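Local structure of imidazolonepropionase (Unidentified, 2Q09) at residues A[387-391]-A[392-396]. The protein catalyses the hydrolytic opening of the imidazolone-5-propanoate ring to N-formimidoyl-L-glutamate, the third step of histidine degradation. Sequence-based numbering, arbitrary orientation.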
# COMPACT_ATOMS: atom_id res chain seq x y z
N SER A 387 0.97 14.74 -7.89
CA SER A 387 0.04 14.88 -6.77
C SER A 387 -1.07 15.88 -7.13
O SER A 387 -2.09 15.95 -6.45
CB SER A 387 0.75 15.41 -5.51
OG SER A 387 1.74 14.52 -5.04
N TYR A 388 -0.84 16.65 -8.19
CA TYR A 388 -1.77 17.70 -8.59
C TYR A 388 -2.88 17.32 -9.58
O TYR A 388 -4.05 17.31 -9.21
CB TYR A 388 -0.97 18.88 -9.17
CG TYR A 388 -1.75 20.16 -9.25
CD1 TYR A 388 -2.00 20.91 -8.11
CD2 TYR A 388 -2.25 20.63 -10.47
CE1 TYR A 388 -2.74 22.10 -8.17
CE2 TYR A 388 -2.98 21.81 -10.55
CZ TYR A 388 -3.22 22.54 -9.40
OH TYR A 388 -3.94 23.71 -9.47
N LEU A 389 -2.50 17.05 -10.83
CA LEU A 389 -3.46 16.70 -11.87
C LEU A 389 -3.76 15.21 -11.82
O LEU A 389 -2.88 14.38 -12.09
CB LEU A 389 -2.89 17.06 -13.25
CG LEU A 389 -3.85 16.82 -14.42
CD1 LEU A 389 -5.06 17.72 -14.29
CD2 LEU A 389 -3.13 17.09 -15.72
N ILE A 390 -5.01 14.88 -11.51
CA ILE A 390 -5.43 13.50 -11.36
C ILE A 390 -6.37 12.97 -12.44
O ILE A 390 -7.12 13.73 -13.03
CB ILE A 390 -6.14 13.32 -9.99
CG1 ILE A 390 -5.34 14.03 -8.88
CG2 ILE A 390 -6.35 11.85 -9.67
CD1 ILE A 390 -3.93 13.49 -8.69
N GLY A 391 -6.30 11.66 -12.69
CA GLY A 391 -7.18 11.03 -13.65
C GLY A 391 -6.77 10.93 -15.11
O GLY A 391 -7.50 10.36 -15.91
N VAL A 392 -5.61 11.49 -15.46
CA VAL A 392 -5.13 11.47 -16.84
C VAL A 392 -3.94 10.54 -17.04
O VAL A 392 -2.98 10.56 -16.27
CB VAL A 392 -4.70 12.89 -17.28
CG1 VAL A 392 -4.19 12.87 -18.71
CG2 VAL A 392 -5.87 13.86 -17.15
N ASP A 393 -4.00 9.71 -18.09
CA ASP A 393 -2.90 8.79 -18.39
C ASP A 393 -1.74 9.65 -18.89
O ASP A 393 -1.87 10.38 -19.87
CB ASP A 393 -3.30 7.79 -19.47
CG ASP A 393 -4.29 6.74 -18.98
OD1 ASP A 393 -4.58 6.70 -17.77
OD2 ASP A 393 -4.76 5.94 -19.82
N GLN A 394 -0.60 9.56 -18.21
CA GLN A 394 0.56 10.38 -18.57
C GLN A 394 1.86 9.59 -18.72
O GLN A 394 2.93 10.18 -18.86
CB GLN A 394 0.75 11.47 -17.52
CG GLN A 394 -0.44 12.41 -17.40
CD GLN A 394 -0.36 13.27 -16.15
OE1 GLN A 394 -0.59 12.79 -15.04
NE2 GLN A 394 -0.02 14.55 -16.34
N LEU A 395 1.76 8.27 -18.68
CA LEU A 395 2.95 7.44 -18.82
C LEU A 395 3.39 7.28 -20.26
O LEU A 395 2.58 7.01 -21.14
CB LEU A 395 2.72 6.05 -18.22
CG LEU A 395 2.56 5.98 -16.70
CD1 LEU A 395 2.21 4.55 -16.31
CD2 LEU A 395 3.84 6.44 -16.03
N VAL A 396 4.68 7.46 -20.50
CA VAL A 396 5.24 7.31 -21.84
C VAL A 396 5.93 5.94 -21.83
O VAL A 396 6.02 5.26 -22.85
CB VAL A 396 6.28 8.41 -22.14
CG1 VAL A 396 7.16 7.99 -23.31
CG2 VAL A 396 5.57 9.72 -22.46
O HOH W 1 -3.29 12.48 -13.96
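Between Leu389 and Gln394 the backbone swings round in an open turn, bridged by one water molecule, that makes no direct hydrogen bond between its two arms, and Gly391, with its positive phi of 90°, makes the bend. A residue carrying a CB adopts such a backbone only at the cost of crowding the carbonyl oxygen of Ile390, which is why glycine fits. This surface turn of the amidohydrolase fold, away from the iron and inhibitor site, leads from helix 385-388 to strand 395-400, which pairs antiparallel with strand 375-378.

The water takes the place of the missing cross-turn bonds. It accepts from Val392 N at 2.9 Å and lies within donating distance of two oxygens, Leu389 O at 2.7 Å and Gln394 OE1 at 2.9 Å. Other atoms compete for its two protons, so the two donated bonds need not both form at once.

Gln394 suits its buried place because one amide can both accept and donate. Its CG stands anti to the carbonyl carbon (chi1 -60°) and the chain runs on extended, which carries the amide back toward Leu389 and the water. OE1 also accepts from Arg329 NH2 on helix 328-339, while NE2 makes a weak hydrogen bond to Glu385 OE1, so both ends of the amide are engaged and its rotation should be restrained.

The hydrophobic contribution is thin. Ile390 turns away from 392-396 and packs on Ser327 and on Arg329 and Asn333 of helix 328-339. Leu389, with CG anti to its own nitrogen (chi1 -176°), crosses the glutamine at a slant, its branched end bringing CD2 within 4.1 Å of Gln394 NE2. Leu389 and Val392 are both exposed, and their branching allows a loose methyl contact, Leu389 CD2 lying 4.5 Å from Val392 CG2.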